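Local coordinates for protein magnesium transporter MgtE (Enterococcus faecalis, PDB 2OUX) that probably carries magnesium ions across the cell membrane as a homodimer, its cytosolic part, the piece described here, binding magnesium ions through an N domain and paired CBS domains, at residues L19-L32 against D50-E62. Sequence-based numbering, arbitrary orientation.
Sequences LKNQQMNEFRELFL and DRQHLYNYLSPKE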
ATOM      1  N   LEU A  19       1.143 -27.226  20.884  1.00 51.83           N
ATOM      2  CA  LEU A  19      -0.308 -27.288  20.915  1.00 52.31           C
ATOM      3  C   LEU A  19      -0.765 -28.564  21.605  1.00 53.73           C
ATOM      4  O   LEU A  19      -1.559 -28.522  22.547  1.00 52.62           O
ATOM      5  CB  LEU A  19      -0.861 -27.233  19.490  1.00 52.30           C
ATOM      6  CG  LEU A  19      -2.378 -27.146  19.331  1.00 52.76           C
ATOM      7  CD1 LEU A  19      -2.925 -26.007  20.187  1.00 51.90           C
ATOM      8  CD2 LEU A  19      -2.721 -26.929  17.860  1.00 52.26           C
ATOM      9  N   LYS A  20      -0.258 -29.701  21.134  1.00 54.85           N
ATOM     10  CA  LYS A  20      -0.620 -30.990  21.713  1.00 56.09           C
ATOM     11  C   LYS A  20      -0.207 -31.063  23.185  1.00 56.61           C
ATOM     12  O   LYS A  20      -1.020 -31.404  24.045  1.00 55.82           O
ATOM     13  CB  LYS A  20       0.021 -32.128  20.905  1.00 55.83           C
ATOM     14  CG  LYS A  20      -0.511 -32.211  19.474  1.00 55.88           C
ATOM     15  CD  LYS A  20       0.189 -33.279  18.650  1.00 56.88           C
ATOM     16  CE  LYS A  20      -0.039 -34.684  19.210  1.00 56.86           C
ATOM     17  NZ  LYS A  20       0.659 -35.735  18.405  1.00 54.22           N
ATOM     18  N   ASN A  21       1.047 -30.727  23.479  1.00 56.89           N
ATOM     19  CA  ASN A  21       1.532 -30.746  24.857  1.00 56.80           C
ATOM     20  C   ASN A  21       0.848 -29.678  25.699  1.00 56.16           C
ATOM     21  O   ASN A  21       1.196 -29.479  26.859  1.00 56.27           O
ATOM     22  CB  ASN A  21       3.041 -30.515  24.902  1.00 58.55           C
ATOM     23  CG  ASN A  21       3.822 -31.661  24.303  1.00 59.66           C
ATOM     24  OD1 ASN A  21       5.051 -31.630  24.257  1.00 61.35           O
ATOM     25  ND2 ASN A  21       3.110 -32.682  23.840  1.00 59.60           N
ATOM     26  N   GLN A  22      -0.117 -28.991  25.102  1.00 54.82           N
ATOM     27  CA  GLN A  22      -0.859 -27.939  25.783  1.00 54.21           C
ATOM     28  C   GLN A  22       0.019 -26.934  26.527  1.00 54.08           C
ATOM     29  O   GLN A  22      -0.241 -26.591  27.682  1.00 53.56           O
ATOM     30  CB  GLN A  22      -1.892 -28.559  26.729  1.00 54.50           C
ATOM     31  CG  GLN A  22      -2.984 -29.326  25.987  1.00 56.16           C
ATOM     32  CD  GLN A  22      -4.235 -29.541  26.821  1.00 57.26           C
ATOM     33  OE1 GLN A  22      -4.372 -30.543  27.522  1.00 56.83           O
ATOM     34  NE2 GLN A  22      -5.155 -28.584  26.754  1.00 59.37           N
ATOM     35  N   GLN A  23       1.054 -26.460  25.842  1.00 53.39           N
ATOM     36  CA  GLN A  23       1.987 -25.478  26.388  1.00 54.60           C
ATOM     37  C   GLN A  23       1.492 -24.102  25.930  1.00 54.47           C
ATOM     38  O   GLN A  23       2.097 -23.472  25.060  1.00 54.72           O
ATOM     39  CB  GLN A  23       3.396 -25.736  25.837  1.00 55.67           C
ATOM     40  CG  GLN A  23       3.864 -27.186  25.941  1.00 57.67           C
ATOM     41  CD  GLN A  23       5.163 -27.450  25.184  1.00 59.28           C
ATOM     42  OE1 GLN A  23       6.203 -26.868  25.491  1.00 60.30           O
ATOM     43  NE2 GLN A  23       5.105 -28.333  24.190  1.00 58.52           N
HETATM   44  N   MSE A  24       0.388 -23.649  26.520  1.00 54.18           N
HETATM   45  CA  MSE A  24      -0.234 -22.374  26.166  1.00 53.76           C
HETATM   46  C   MSE A  24       0.706 -21.218  25.836  1.00 53.12           C
HETATM   47  O   MSE A  24       0.654 -20.666  24.737  1.00 53.46           O
HETATM   48  CB  MSE A  24      -1.204 -21.933  27.271  1.00 54.95           C
HETATM   49  CG  MSE A  24      -1.916 -20.610  26.978  1.00 56.60           C
HETATM   50 SE   MSE A  24      -3.411 -20.212  28.155  1.00 58.97          SE
HETATM   51  CE  MSE A  24      -2.540 -18.960  29.346  1.00 56.29           C
ATOM     52  N   ASN A  25       1.564 -20.850  26.777  1.00 51.74           N
ATOM     53  CA  ASN A  25       2.479 -19.731  26.568  1.00 50.01           C
ATOM     54  C   ASN A  25       3.496 -19.933  25.440  1.00 47.84           C
ATOM     55  O   ASN A  25       3.787 -18.994  24.688  1.00 44.14           O
ATOM     56  CB  ASN A  25       3.181 -19.404  27.887  1.00 52.84           C
ATOM     57  CG  ASN A  25       2.189 -19.114  29.015  1.00 56.86           C
ATOM     58  OD1 ASN A  25       1.504 -18.085  29.017  1.00 56.60           O
ATOM     59  ND2 ASN A  25       2.096 -20.037  29.972  1.00 59.03           N
ATOM     60  N   GLU A  26       4.036 -21.144  25.316  1.00 45.58           N
ATOM     61  CA  GLU A  26       4.997 -21.427  24.251  1.00 42.93           C
ATOM     62  C   GLU A  26       4.257 -21.299  22.919  1.00 40.09           C
ATOM     63  O   GLU A  26       4.772 -20.735  21.954  1.00 37.22           O
ATOM     64  CB  GLU A  26       5.549 -22.844  24.386  1.00 45.54           C
ATOM     65  CG  GLU A  26       7.073 -22.942  24.434  1.00 51.69           C
ATOM     66  CD  GLU A  26       7.771 -22.377  23.199  1.00 54.69           C
ATOM     67  OE1 GLU A  26       8.634 -23.087  22.634  1.00 54.52           O
ATOM     68  OE2 GLU A  26       7.480 -21.224  22.801  1.00 56.94           O
ATOM     69  N   PHE A  27       3.040 -21.834  22.889  1.00 37.91           N
ATOM     70  CA  PHE A  27       2.195 -21.791  21.708  1.00 35.77           C
ATOM     71  C   PHE A  27       1.954 -20.348  21.284  1.00 35.98           C
ATOM     72  O   PHE A  27       2.248 -19.967  20.156  1.00 35.78           O
ATOM     73  CB  PHE A  27       0.848 -22.446  21.997  1.00 34.09           C
ATOM     74  CG  PHE A  27      -0.136 -22.290  20.886  1.00 33.52           C
ATOM     75  CD1 PHE A  27      -0.047 -23.086  19.747  1.00 32.32           C
ATOM     76  CD2 PHE A  27      -1.115 -21.307  20.944  1.00 31.65           C
ATOM     77  CE1 PHE A  27      -0.918 -22.902  18.686  1.00 31.40           C
ATOM     78  CE2 PHE A  27      -1.991 -21.116  19.885  1.00 31.09           C
ATOM     79  CZ  PHE A  27      -1.893 -21.914  18.755  1.00 30.45           C
ATOM     80  N   ARG A  28       1.410 -19.556  22.203  1.00 35.00           N
ATOM     81  CA  ARG A  28       1.119 -18.157  21.944  1.00 35.36           C
ATOM     82  C   ARG A  28       2.302 -17.402  21.369  1.00 36.04           C
ATOM     83  O   ARG A  28       2.156 -16.696  20.368  1.00 35.31           O
ATOM     84  CB  ARG A  28       0.657 -17.464  23.222  1.00 35.33           C
ATOM     85  CG  ARG A  28      -0.692 -17.924  23.716  1.00 34.79           C
ATOM     86  CD  ARG A  28      -1.141 -17.076  24.879  1.00 35.15           C
ATOM     87  NE  ARG A  28      -2.441 -16.480  24.617  1.00 39.33           N
ATOM     88  CZ  ARG A  28      -2.636 -15.244  24.164  1.00 37.16           C
ATOM     89  NH1 ARG A  28      -1.619 -14.436  23.917  1.00 33.67           N
ATOM     90  NH2 ARG A  28      -3.870 -14.823  23.959  1.00 39.70           N
ATOM     91  N   GLU A  29       3.465 -17.543  22.008  1.00 36.94           N
ATOM     92  CA  GLU A  29       4.687 -16.866  21.555  1.00 38.30           C
ATOM     93  C   GLU A  29       4.994 -17.178  20.099  1.00 37.08           C
ATOM     94  O   GLU A  29       5.288 -16.279  19.313  1.00 36.81           O
ATOM     95  CB  GLU A  29       5.907 -17.295  22.381  1.00 41.21           C
ATOM     96  CG  GLU A  29       6.029 -16.708  23.777  1.00 46.88           C
ATOM     97  CD  GLU A  29       7.258 -17.246  24.506  1.00 48.86           C
ATOM     98  OE1 GLU A  29       8.393 -16.967  24.057  1.00 49.96           O
ATOM     99  OE2 GLU A  29       7.088 -17.957  25.520  1.00 49.94           O
ATOM    100  N   LEU A  30       4.953 -18.464  19.757  1.00 35.62           N
ATOM    101  CA  LEU A  30       5.242 -18.913  18.399  1.00 34.76           C
ATOM    102  C   LEU A  30       4.165 -18.466  17.412  1.00 32.12           C
ATOM    103  O   LEU A  30       4.455 -17.775  16.441  1.00 32.39           O
ATOM    104  CB  LEU A  30       5.372 -20.441  18.372  1.00 35.07           C
ATOM    105  CG  LEU A  30       6.556 -21.047  19.135  1.00 36.45           C
ATOM    106  CD1 LEU A  30       6.441 -22.564  19.144  1.00 37.34           C
ATOM    107  CD2 LEU A  30       7.861 -20.611  18.486  1.00 36.57           C
ATOM    108  N   PHE A  31       2.925 -18.858  17.685  1.00 29.22           N
ATOM    109  CA  PHE A  31       1.791 -18.524  16.836  1.00 29.01           C
ATOM    110  C   PHE A  31       1.727 -17.029  16.541  1.00 28.46           C
ATOM    111  O   PHE A  31       1.671 -16.620  15.381  1.00 27.82           O
ATOM    112  CB  PHE A  31       0.483 -18.967  17.508  1.00 27.19           C
ATOM    113  CG  PHE A  31      -0.747 -18.755  16.654  1.00 27.55           C
ATOM    114  CD1 PHE A  31      -1.071 -19.648  15.632  1.00 28.92           C
ATOM    115  CD2 PHE A  31      -1.563 -17.647  16.854  1.00 27.01           C
ATOM    116  CE1 PHE A  31      -2.197 -19.437  14.817  1.00 27.49           C
ATOM    117  CE2 PHE A  31      -2.686 -17.421  16.047  1.00 27.92           C
ATOM    118  CZ  PHE A  31      -3.004 -18.319  15.028  1.00 27.96           C
ATOM    119  N   LEU A  32       1.747 -16.223  17.596  1.00 29.13           N
ATOM    120  CA  LEU A  32       1.660 -14.776  17.463  1.00 29.07           C
ATOM    121  C   LEU A  32       2.886 -14.150  16.811  1.00 28.72           C
ATOM    122  O   LEU A  32       2.891 -12.971  16.516  1.00 29.89           O
ATOM    123  CB  LEU A  32       1.390 -14.145  18.839  1.00 30.14           C
ATOM    124  CG  LEU A  32      -0.037 -13.712  19.222  1.00 30.60           C
ATOM    125  CD1 LEU A  32      -1.083 -14.469  18.422  1.00 30.99           C
ATOM    126  CD2 LEU A  32      -0.247 -13.932  20.721  1.00 30.46           C
ATOM    127  N   ASP A  50      -7.432 -30.139  17.359  1.00 43.40           N
ATOM    128  CA  ASP A  50      -6.459 -29.084  17.579  1.00 41.81           C
ATOM    129  C   ASP A  50      -7.049 -27.679  17.420  1.00 40.62           C
ATOM    130  O   ASP A  50      -6.590 -26.741  18.065  1.00 40.54           O
ATOM    131  CB  ASP A  50      -5.262 -29.286  16.650  1.00 42.31           C
ATOM    132  CG  ASP A  50      -4.552 -30.611  16.901  1.00 42.29           C
ATOM    133  OD1 ASP A  50      -4.312 -30.944  18.077  1.00 43.23           O
ATOM    134  OD2 ASP A  50      -4.223 -31.322  15.931  1.00 44.15           O
ATOM    135  N   ARG A  51      -8.071 -27.527  16.582  1.00 40.35           N
ATOM    136  CA  ARG A  51      -8.687 -26.212  16.411  1.00 40.08           C
ATOM    137  C   ARG A  51      -9.288 -25.787  17.741  1.00 39.00           C
ATOM    138  O   ARG A  51      -9.176 -24.630  18.151  1.00 36.53           O
ATOM    139  CB  ARG A  51      -9.806 -26.238  15.367  1.00 40.22           C
ATOM    140  CG  ARG A  51      -9.384 -26.556  13.952  1.00 40.61           C
ATOM    141  CD  ARG A  51     -10.550 -26.301  12.999  1.00 41.91           C
ATOM    142  NE  ARG A  51     -10.508 -27.195  11.848  1.00 43.02           N
ATOM    143  CZ  ARG A  51     -11.452 -28.082  11.562  1.00 42.74           C
ATOM    144  NH1 ARG A  51     -12.519 -28.191  12.340  1.00 43.57           N
ATOM    145  NH2 ARG A  51     -11.327 -28.865  10.498  1.00 46.74           N
ATOM    146  N   GLN A  52      -9.929 -26.740  18.410  1.00 40.22           N
ATOM    147  CA  GLN A  52     -10.557 -26.488  19.698  1.00 40.81           C
ATOM    148  C   GLN A  52      -9.563 -25.946  20.725  1.00 40.97           C
ATOM    149  O   GLN A  52      -9.847 -24.958  21.410  1.00 41.04           O
ATOM    150  CB  GLN A  52     -11.206 -27.772  20.220  1.00 43.06           C
ATOM    151  CG  GLN A  52     -12.489 -28.156  19.495  1.00 44.98           C
ATOM    152  CD  GLN A  52     -13.539 -27.049  19.543  1.00 45.66           C
ATOM    153  OE1 GLN A  52     -13.638 -26.313  20.526  1.00 44.99           O
ATOM    154  NE2 GLN A  52     -14.338 -26.943  18.487  1.00 45.16           N
ATOM    155  N   HIS A  53      -8.406 -26.596  20.835  1.00 40.21           N
ATOM    156  CA  HIS A  53      -7.374 -26.154  21.771  1.00 40.91           C
ATOM    157  C   HIS A  53      -7.006 -24.733  21.420  1.00 39.56           C
ATOM    158  O   HIS A  53      -6.872 -23.873  22.292  1.00 39.70           O
ATOM    159  CB  HIS A  53      -6.109 -27.008  21.649  1.00 42.48           C
ATOM    160  CG  HIS A  53      -6.263 -28.397  22.161  1.00 45.51           C
ATOM    161  ND1 HIS A  53      -6.566 -28.684  23.471  1.00 46.34           N
ATOM    162  CD2 HIS A  53      -6.141 -29.601  21.535  1.00 45.23           C
ATOM    163  CE1 HIS A  53      -6.625 -29.993  23.639  1.00 47.24           C
ATOM    164  NE2 HIS A  53      -6.369 -30.567  22.473  1.00 45.10           N
ATOM    165  N   LEU A  54      -6.842 -24.501  20.121  1.00 38.18           N
ATOM    166  CA  LEU A  54      -6.459 -23.194  19.625  1.00 36.56           C
ATOM    167  C   LEU A  54      -7.423 -22.103  20.067  1.00 36.59           C
ATOM    168  O   LEU A  54      -6.994 -20.994  20.385  1.00 36.57           O
ATOM    169  CB  LEU A  54      -6.327 -23.238  18.106  1.00 35.03           C
ATOM    170  CG  LEU A  54      -5.792 -21.980  17.436  1.00 31.32           C
ATOM    171  CD1 LEU A  54      -5.220 -22.333  16.093  1.00 32.17           C
ATOM    172  CD2 LEU A  54      -6.909 -20.967  17.305  1.00 32.36           C
ATOM    173  N   TYR A  55      -8.715 -22.419  20.107  1.00 36.55           N
ATOM    174  CA  TYR A  55      -9.724 -21.454  20.539  1.00 36.93           C
ATOM    175  C   TYR A  55      -9.532 -21.124  22.016  1.00 38.80           C
ATOM    176  O   TYR A  55      -9.906 -20.045  22.475  1.00 38.15           O
ATOM    177  CB  TYR A  55     -11.136 -22.018  20.321  1.00 35.87           C
ATOM    178  CG  TYR A  55     -11.463 -22.342  18.876  1.00 37.05           C
ATOM    179  CD1 TYR A  55     -12.219 -23.470  18.545  1.00 37.20           C
ATOM    180  CD2 TYR A  55     -11.012 -21.525  17.835  1.00 37.51           C
ATOM    181  CE1 TYR A  55     -12.512 -23.779  17.215  1.00 36.70           C
ATOM    182  CE2 TYR A  55     -11.302 -21.825  16.500  1.00 36.41           C
ATOM    183  CZ  TYR A  55     -12.048 -22.949  16.198  1.00 37.50           C
ATOM    184  OH  TYR A  55     -12.312 -23.247  14.879  1.00 37.58           O
ATOM    185  N   ASN A  56      -8.944 -22.056  22.760  1.00 40.17           N
ATOM    186  CA  ASN A  56      -8.714 -21.848  24.187  1.00 41.45           C
ATOM    187  C   ASN A  56      -7.483 -20.986  24.492  1.00 42.03           C
ATOM    188  O   ASN A  56      -7.378 -20.415  25.576  1.00 42.43           O
ATOM    189  CB  ASN A  56      -8.572 -23.196  24.910  1.00 42.16           C
ATOM    190  CG  ASN A  56      -9.806 -24.078  24.760  1.00 42.85           C
ATOM    191  OD1 ASN A  56     -10.941 -23.605  24.858  1.00 42.01           O
ATOM    192  ND2 ASN A  56      -9.585 -25.372  24.542  1.00 41.61           N
ATOM    193  N   TYR A  57      -6.554 -20.882  23.547  1.00 41.78           N
ATOM    194  CA  TYR A  57      -5.345 -20.098  23.779  1.00 42.12           C
ATOM    195  C   TYR A  57      -5.339 -18.727  23.119  1.00 40.90           C
ATOM    196  O   TYR A  57      -4.424 -17.933  23.339  1.00 40.07           O
ATOM    197  CB  TYR A  57      -4.113 -20.877  23.317  1.00 45.63           C
ATOM    198  CG  TYR A  57      -3.938 -22.220  23.987  1.00 49.80           C
ATOM    199  CD1 TYR A  57      -4.093 -22.361  25.364  1.00 52.41           C
ATOM    200  CD2 TYR A  57      -3.611 -23.350  23.244  1.00 52.55           C
ATOM    201  CE1 TYR A  57      -3.918 -23.593  25.986  1.00 54.46           C
ATOM    202  CE2 TYR A  57      -3.433 -24.587  23.854  1.00 55.60           C
ATOM    203  CZ  TYR A  57      -3.592 -24.699  25.225  1.00 55.43           C
ATOM    204  OH  TYR A  57      -3.410 -25.916  25.832  1.00 59.59           O
ATOM    205  N   LEU A  58      -6.354 -18.445  22.311  1.00 39.38           N
ATOM    206  CA  LEU A  58      -6.428 -17.162  21.626  1.00 39.01           C
ATOM    207  C   LEU A  58      -7.719 -16.433  21.943  1.00 38.55           C
ATOM    208  O   LEU A  58      -8.784 -17.037  22.011  1.00 39.09           O
ATOM    209  CB  LEU A  58      -6.308 -17.367  20.117  1.00 38.19           C
ATOM    210  CG  LEU A  58      -4.966 -17.960  19.683  1.00 37.98           C
ATOM    211  CD1 LEU A  58      -5.020 -18.384  18.234  1.00 37.09           C
ATOM    212  CD2 LEU A  58      -3.875 -16.934  19.915  1.00 36.25           C
ATOM    213  N   SER A  59      -7.604 -15.128  22.149  1.00 38.15           N
ATOM    214  CA  SER A  59      -8.754 -14.294  22.449  1.00 38.06           C
ATOM    215  C   SER A  59      -9.530 -14.058  21.157  1.00 38.01           C
ATOM    216  O   SER A  59      -9.019 -14.298  20.067  1.00 39.11           O
ATOM    217  CB  SER A  59      -8.291 -12.948  22.990  1.00 37.34           C
ATOM    218  OG  SER A  59      -7.666 -12.193  21.963  1.00 37.31           O
ATOM    219  N   PRO A  60     -10.782 -13.596  21.267  1.00 37.10           N
ATOM    220  CA  PRO A  60     -11.566 -13.341  20.060  1.00 37.00           C
ATOM    221  C   PRO A  60     -10.875 -12.318  19.159  1.00 36.62           C
ATOM    222  O   PRO A  60     -10.920 -12.440  17.934  1.00 38.71           O
ATOM    223  CB  PRO A  60     -12.892 -12.842  20.619  1.00 36.35           C
ATOM    224  CG  PRO A  60     -13.036 -13.693  21.866  1.00 35.97           C
ATOM    225  CD  PRO A  60     -11.645 -13.582  22.464  1.00 36.92           C
ATOM    226  N   LYS A  61     -10.240 -11.314  19.761  1.00 35.48           N
ATOM    227  CA  LYS A  61      -9.528 -10.306  18.980  1.00 35.05           C
ATOM    228  C   LYS A  61      -8.414 -10.979  18.202  1.00 32.47           C
ATOM    229  O   LYS A  61      -8.292 -10.794  16.995  1.00 34.21           O
ATOM    230  CB  LYS A  61      -8.906  -9.233  19.876  1.00 37.52           C
ATOM    231  CG  LYS A  61      -9.897  -8.329  20.565  1.00 41.12           C
ATOM    232  CD  LYS A  61      -9.180  -7.225  21.335  1.00 45.42           C
ATOM    233  CE  LYS A  61     -10.145  -6.439  22.232  1.00 47.50           C
ATOM    234  NZ  LYS A  61     -11.270  -5.795  21.482  1.00 50.18           N
ATOM    235  N   GLU A  62      -7.599 -11.761  18.896  1.00 27.69           N
ATOM    236  CA  GLU A  62      -6.491 -12.451  18.251  1.00 28.03           C
ATOM    237  C   GLU A  62      -6.954 -13.402  17.140  1.00 27.55           C
ATOM    238  O   GLU A  62      -6.324 -13.500  16.090  1.00 26.43           O
ATOM    239  CB  GLU A  62      -5.674 -13.211  19.301  1.00 25.99           C
ATOM    240  CG  GLU A  62      -5.146 -12.286  20.396  1.00 27.69           C
ATOM    241  CD  GLU A  62      -4.422 -13.019  21.512  1.00 26.02           C
ATOM    242  OE1 GLU A  62      -4.829 -14.152  21.828  1.00 24.26           O
ATOM    243  OE2 GLU A  62      -3.462 -12.454  22.086  1.00 25.31           O
TER
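Helix 24-31 meets helix 50-57 almost at a right angle, the axes crossing at -89° with a closest approach of 10.7 Å, and the two segments come nearest where the CA atoms of Met24 and Tyr57 lie 6.1 Å apart. Tyr57 is buried by residues from both sides of the turn at 21-23. Met24 CA stands over one ring face, 4.0 Å from the ring centroid, in a CH-pi contact, while its selenium (the residue is selenomethionine) lies obliquely beside the ring as a Met-aromatic contact. Leu19 CD1 reaches the ring edge in plane, 4.0 Å from Tyr57 CE2. With CG anti to the backbone N (chi1 -174°), Leu19 drops as a knob among Asp50, His53, Leu54 and Tyr57. The Tyr57 hydroxyl lies against Gln22, whose NE2 gives it a weak hydrogen bond; Gln22, just after helix 8-20, has the positive phi of a Schellman motif.

The contact thus joins helices 8-20 and 24-31 to helices 48-57 and 60-67, past the intervening helix 36-43, in the all-helical N domain of MgtE, far from the annotated magnesium sites. Phe27 turns obliquely to Tyr57, planes at 46°, and presents its edge to Leu58 CG. Farther along, Leu58 CD1 packs 3.3 Å from Phe31 CE2; Phe42 of helix 36-43 touches both phenylalanines.

Arg28 bends at chi3, bringing NE 2.8 Å from Tyr57 O in a weak bond and its guanidinium to Glu62 in a salt bridge, with a weak bond from NH2 to Glu62 OE2 at 3.0 Å. NH1 meets the syn lone pair of the same oxygen. Glu62 is fixed by a capping box: its OE1 accepts from Ser59 N at 3.0 Å, and Ser59 OG accepts from Glu62 N.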